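Extracellular solute-binding protein family 1 (PDB 4OVJ) probably captures a solute outside the cell, perhaps a sugar, as in many relatives, and delivers it to an ABC importer. Local coordinates at residues P53-Q58 and P307-L312; G109-T114 and L317-Q322. One frame throughout, in Å; residues are numbered along the deposited sequence.

After strand 25-31 and helix 35-51 the chain enters strand 55-61, whose beginning belongs to contact 1, and then reaches the loop 109-114 of contact 2. Both meet helix 307-319, much later in the chain. Its first turns return to 53-58 and close the longer loop, with 248 residues between the segments; its last turn, through L318 and N319, returns to 109-114 and closes the shorter one, with 202. The segments alternate along the chain, so the two closures cross rather than nest. The centres of the two contacts are 14 Å apart, and both use helix 307-319, which joins the edge of the parallel strands to the loop before helix 117-121; E311 probably hydrogen-bonds G109 between them.

Contact 1: residues P53-Q58 and P307-L312; sequences PNIHIQ and PQQAEL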
loop_
_atom_site.group_PDB
_atom_site.type_symbol
_atom_site.label_atom_id
_atom_site.label_comp_id
_atom_site.label_asym_id
_atom_site.label_seq_id
_atom_site.Cartn_x
_atom_site.Cartn_y
_atom_site.Cartn_z
ATOM N N PRO A 53 15.733 4.285 -29.413
ATOM C CA PRO A 53 15.752 3.293 -30.503
ATOM C C PRO A 53 17.036 2.468 -30.622
ATOM O O PRO A 53 17.073 1.532 -31.403
ATOM C CB PRO A 53 15.535 4.145 -31.750
ATOM C CG PRO A 53 16.040 5.497 -31.378
ATOM C CD PRO A 53 15.702 5.667 -29.924
ATOM N N ASN A 54 18.067 2.771 -29.846
ATOM C CA ASN A 54 19.230 1.878 -29.795
ATOM C C ASN A 54 19.180 0.850 -28.656
ATOM O O ASN A 54 20.182 0.202 -28.339
ATOM C CB ASN A 54 20.511 2.681 -29.724
ATOM C CG ASN A 54 20.534 3.633 -28.571
ATOM O OD1 ASN A 54 19.486 4.004 -28.019
ATOM N ND2 ASN A 54 21.730 4.065 -28.207
ATOM N N ILE A 55 18.011 0.690 -28.050
ATOM C CA ILE A 55 17.817 -0.330 -27.028
ATOM C C ILE A 55 16.551 -1.105 -27.372
ATOM O O ILE A 55 15.440 -0.559 -27.343
ATOM C CB ILE A 55 17.708 0.285 -25.616
ATOM C CG1 ILE A 55 18.953 1.123 -25.304
ATOM C CG2 ILE A 55 17.542 -0.823 -24.568
ATOM C CD1 ILE A 55 18.852 2.000 -24.055
ATOM N N HIS A 56 16.710 -2.383 -27.680
ATOM C CA HIS A 56 15.569 -3.265 -27.802
ATOM C C HIS A 56 15.197 -3.831 -26.435
ATOM O O HIS A 56 16.069 -4.156 -25.618
ATOM C CB HIS A 56 15.886 -4.460 -28.685
ATOM C CG HIS A 56 16.301 -4.121 -30.081
ATOM N ND1 HIS A 56 15.502 -3.414 -30.949
ATOM C CD2 HIS A 56 17.388 -4.494 -30.790
ATOM C CE1 HIS A 56 16.102 -3.320 -32.121
ATOM N NE2 HIS A 56 17.248 -3.968 -32.048
ATOM N N ILE A 57 13.905 -3.969 -26.200
ATOM C CA ILE A 57 13.402 -4.662 -25.031
ATOM C C ILE A 57 12.735 -5.959 -25.474
ATOM O O ILE A 57 11.832 -5.957 -26.321
ATOM C CB ILE A 57 12.388 -3.808 -24.252
ATOM C CG1 ILE A 57 13.006 -2.473 -23.854
ATOM C CG2 ILE A 57 11.893 -4.575 -23.030
ATOM C CD1 ILE A 57 14.212 -2.584 -22.941
ATOM N N GLN A 58 13.214 -7.064 -24.909
ATOM C CA GLN A 58 12.614 -8.352 -25.106
ATOM C C GLN A 58 11.836 -8.710 -23.849
ATOM O O GLN A 58 12.421 -9.058 -22.826
ATOM C CB GLN A 58 13.707 -9.373 -25.394
ATOM C CG GLN A 58 13.194 -10.767 -25.632
ATOM C CD GLN A 58 14.308 -11.746 -25.938
ATOM O OE1 GLN A 58 15.345 -11.379 -26.477
ATOM N NE2 GLN A 58 14.091 -13.006 -25.590
ATOM N N PRO A 307 24.442 -2.718 -17.806
ATOM C CA PRO A 307 23.899 -1.970 -16.675
ATOM C C PRO A 307 23.503 -0.518 -16.981
ATOM O O PRO A 307 22.520 -0.043 -16.419
ATOM C CB PRO A 307 25.011 -2.049 -15.624
ATOM C CG PRO A 307 26.264 -2.285 -16.400
ATOM C CD PRO A 307 25.851 -3.116 -17.580
ATOM N N GLN A 308 24.230 0.167 -17.860
ATOM C CA GLN A 308 23.897 1.549 -18.183
ATOM C C GLN A 308 22.544 1.637 -18.888
ATOM O O GLN A 308 21.709 2.477 -18.547
ATOM C CB GLN A 308 25.001 2.187 -19.026
ATOM C CG GLN A 308 26.369 2.122 -18.358
ATOM C CD GLN A 308 27.505 2.465 -19.301
ATOM O OE1 GLN A 308 27.677 3.621 -19.690
ATOM N NE2 GLN A 308 28.290 1.460 -19.673
ATOM N N GLN A 309 22.315 0.751 -19.851
ATOM C CA GLN A 309 21.037 0.731 -20.573
ATOM C C GLN A 309 19.904 0.239 -19.655
ATOM O O GLN A 309 18.777 0.713 -19.747
ATOM C CB GLN A 309 21.139 -0.121 -21.825
ATOM C CG GLN A 309 22.057 0.450 -22.903
ATOM C CD GLN A 309 23.503 -0.011 -22.796
ATOM O OE1 GLN A 309 23.954 -0.510 -21.760
ATOM N NE2 GLN A 309 24.237 0.132 -23.899
ATOM N N ALA A 310 20.215 -0.696 -18.758
ATOM C CA ALA A 310 19.220 -1.202 -17.801
ATOM C C ALA A 310 18.751 -0.071 -16.877
ATOM O O ALA A 310 17.547 0.083 -16.632
ATOM C CB ALA A 310 19.780 -2.360 -16.993
ATOM N N GLU A 311 19.701 0.726 -16.390
ATOM C CA GLU A 311 19.382 1.880 -15.560
ATOM C C GLU A 311 18.522 2.885 -16.336
ATOM O O GLU A 311 17.565 3.418 -15.802
ATOM C CB GLU A 311 20.647 2.587 -15.062
ATOM C CG GLU A 311 21.501 1.827 -14.058
ATOM C CD GLU A 311 22.819 2.561 -13.760
ATOM O OE1 GLU A 311 22.916 3.804 -13.957
ATOM O OE2 GLU A 311 23.775 1.905 -13.317
ATOM N N LEU A 312 18.877 3.133 -17.589
ATOM C CA LEU A 312 18.113 4.044 -18.433
ATOM C C LEU A 312 16.664 3.557 -18.616
ATOM O O LEU A 312 15.721 4.352 -18.578
ATOM C CB LEU A 312 18.833 4.195 -19.766
ATOM C CG LEU A 312 18.338 5.241 -20.752
ATOM C CD1 LEU A 312 19.379 5.452 -21.841
ATOM C CD2 LEU A 312 17.022 4.758 -21.314
HETATM O O HOH W 1 22.466 0.884 -26.625
#
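The CD1 methyl of I55 reaches from the start of strand 55-61 to the first turns of helix 307-319 and meets the aliphatic part of Q309, lying 3.7 Å from Q309 CG and 3.8 Å from Q309 CB. With CG1 beside the backbone N (chi1 -57°) and CD1 extended beyond it (chi2 169°), the ethyl arm of I55 spans the gap between strand and helix. One turn further along the helix, L312 adds a less certain touch: it has two conformers, and in the one given its CD1 stands 4.1 Å from CD1 of I55.

The polar link is indirect. The Q309 chain bends at chi2 (90°), and its amide end lies beyond the methylenes that I55 touches. A water donates to N54 O at 2.9 Å and accepts a weak bond from Q309 NE2 at 3.3 Å, bridging the loop before the strand to the helix.

Strand 25-31 runs parallel to strand 55-61 as its sheet partner; its L27 touches I55 and its V25 touches Q309. F48 of helix 35-51 packs against both I55 and L312, so helix 307-319 adjoins both the edge strand and helix 35-51.

Contact 2: residues G109-T114 and L317-Q322; sequences GINIST and LLNNVQ
N319 sends CG off beside its own backbone N (chi1 -74°), which carries the side-chain amide from the last turn of helix 307-319 to the loop 109-114. On T114, OG1 lies between the backbone N and the carbonyl carbon (chi1 53°), where it meets that amide. The two ends of the amide do different work. N319 ND2 donates to N111 O at 2.9 Å, on a lone pair in the carbonyl plane, with an N-H...O angle of 150°. T114 OG1 donates to N319 OD1 at 2.7 Å, slightly tilted from the carbonyl plane. Bonds at both ends fix the rotation of the amide, and S336 OG and N315 OD1 give it further partners. A leucine here would probably leave N111 O and T114 OG1 without these mates and the loop less firmly held to the helix end.

Beside this polar pair, I110 CG2 packs 3.9 Å from L318 CD1, and both side chains also touch I132 of strand 128-144.

Within the loop, N111 OD1 accepts from S113 N at 3.0 Å and from S113 OG at 2.6 Å, the first bond defining an Asx turn. In this bacterial solute-binding protein fold, the amide ending helix 307-319 thus bonds a turn-shaped loop before helix 117-121.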
loop_
_atom_site.group_PDB
_atom_site.type_symbol
_atom_site.label_atom_id
_atom_site.label_comp_id
_atom_site.label_asym_id
_atom_site.label_seq_id
_atom_site.Cartn_x
_atom_site.Cartn_y
_atom_site.Cartn_z
ATOM N N GLY A 109 22.400 6.653 -13.745
ATOM C CA GLY A 109 21.303 6.805 -14.693
ATOM C C GLY A 109 19.894 6.822 -14.133
ATOM O O GLY A 109 18.938 6.988 -14.893
ATOM N N ILE A 110 19.743 6.654 -12.825
ATOM C CA ILE A 110 18.407 6.631 -12.218
ATOM C C ILE A 110 18.197 7.876 -11.364
ATOM O O ILE A 110 18.950 8.147 -10.424
ATOM C CB ILE A 110 18.160 5.362 -11.376
ATOM C CG1 ILE A 110 18.447 4.101 -12.207
ATOM C CG2 ILE A 110 16.707 5.319 -10.919
ATOM C CD1 ILE A 110 18.295 2.797 -11.446
ATOM N N ASN A 111 17.177 8.649 -11.712
ATOM C CA ASN A 111 16.852 9.851 -10.969
ATOM C C ASN A 111 15.919 9.480 -9.823
ATOM O O ASN A 111 14.736 9.251 -10.034
ATOM C CB ASN A 111 16.199 10.881 -11.894
ATOM C CG ASN A 111 15.794 12.140 -11.168
ATOM O OD1 ASN A 111 16.181 12.362 -10.021
ATOM N ND2 ASN A 111 14.998 12.974 -11.834
ATOM N N ILE A 112 16.467 9.413 -8.613
ATOM C CA ILE A 112 15.681 9.092 -7.435
ATOM C C ILE A 112 15.285 10.325 -6.640
ATOM O O ILE A 112 14.682 10.193 -5.583
ATOM C CB ILE A 112 16.388 8.079 -6.518
ATOM C CG1 ILE A 112 17.740 8.644 -6.025
ATOM C CG2 ILE A 112 16.501 6.754 -7.253
ATOM C CD1 ILE A 112 18.306 7.942 -4.818
ATOM N N SER A 113 15.574 11.514 -7.174
ATOM C CA SER A 113 15.200 12.776 -6.518
ATOM C C SER A 113 13.681 12.979 -6.489
ATOM O O SER A 113 13.172 13.796 -5.713
ATOM C CB SER A 113 15.888 13.966 -7.207
ATOM O OG SER A 113 15.285 14.265 -8.462
ATOM N N THR A 114 12.977 12.214 -7.322
ATOM C CA THR A 114 11.529 12.259 -7.463
ATOM C C THR A 114 10.821 11.269 -6.537
ATOM O O THR A 114 9.592 11.186 -6.543
ATOM C CB THR A 114 11.142 11.891 -8.908
ATOM O OG1 THR A 114 11.762 10.638 -9.256
ATOM C CG2 THR A 114 11.587 12.989 -9.892
ATOM N N LEU A 317 10.826 4.001 -16.929
ATOM C CA LEU A 317 9.613 3.488 -16.300
ATOM C C LEU A 317 9.213 4.305 -15.080
ATOM O O LEU A 317 8.041 4.533 -14.854
ATOM C CB LEU A 317 9.768 2.023 -15.894
ATOM C CG LEU A 317 9.956 1.040 -17.045
ATOM C CD1 LEU A 317 10.188 -0.347 -16.469
ATOM C CD2 LEU A 317 8.788 1.074 -18.021
ATOM N N LEU A 318 10.197 4.748 -14.314
ATOM C CA LEU A 318 9.941 5.519 -13.112
ATOM C C LEU A 318 9.526 6.946 -13.384
ATOM O O LEU A 318 8.630 7.450 -12.727
ATOM C CB LEU A 318 11.173 5.532 -12.198
ATOM C CG LEU A 318 11.577 4.197 -11.574
ATOM C CD1 LEU A 318 12.979 4.322 -10.998
ATOM C CD2 LEU A 318 10.599 3.775 -10.493
ATOM N N ASN A 319 10.206 7.600 -14.318
ATOM C CA ASN A 319 10.169 9.076 -14.407
ATOM C C ASN A 319 9.653 9.669 -15.703
ATOM O O ASN A 319 9.421 10.879 -15.779
ATOM C CB ASN A 319 11.559 9.640 -14.130
ATOM C CG ASN A 319 11.932 9.569 -12.667
ATOM O OD1 ASN A 319 11.156 9.974 -11.801
ATOM N ND2 ASN A 319 13.108 9.042 -12.377
ATOM N N ASN A 320 9.496 8.856 -16.734
ATOM C CA ASN A 320 9.080 9.400 -18.014
ATOM C C ASN A 320 7.570 9.536 -18.077
ATOM O O ASN A 320 6.855 8.620 -17.690
ATOM C CB ASN A 320 9.597 8.536 -19.159
ATOM C CG ASN A 320 9.265 9.123 -20.504
ATOM O OD1 ASN A 320 8.180 8.909 -21.020
ATOM N ND2 ASN A 320 10.195 9.872 -21.075
ATOM N N VAL A 321 7.087 10.696 -18.537
ATOM C CA VAL A 321 5.648 10.940 -18.591
ATOM C C VAL A 321 4.923 10.052 -19.619
ATOM O O VAL A 321 3.769 9.692 -19.396
ATOM C CB VAL A 321 5.319 12.444 -18.802
ATOM C CG1 VAL A 321 5.712 12.911 -20.193
ATOM C CG2 VAL A 321 3.841 12.700 -18.543
ATOM N N GLN A 322 5.593 9.670 -20.710
ATOM C CA GLN A 322 4.984 8.744 -21.691
ATOM C C GLN A 322 4.792 7.363 -21.062
ATOM O O GLN A 322 3.762 6.710 -21.258
ATOM C CB GLN A 322 5.812 8.630 -22.980
ATOM C CG GLN A 322 6.131 9.952 -23.665
ATOM C CD GLN A 322 4.924 10.861 -23.804
ATOM O OE1 GLN A 322 3.834 10.413 -24.172
ATOM N NE2 GLN A 322 5.111 12.150 -23.511
#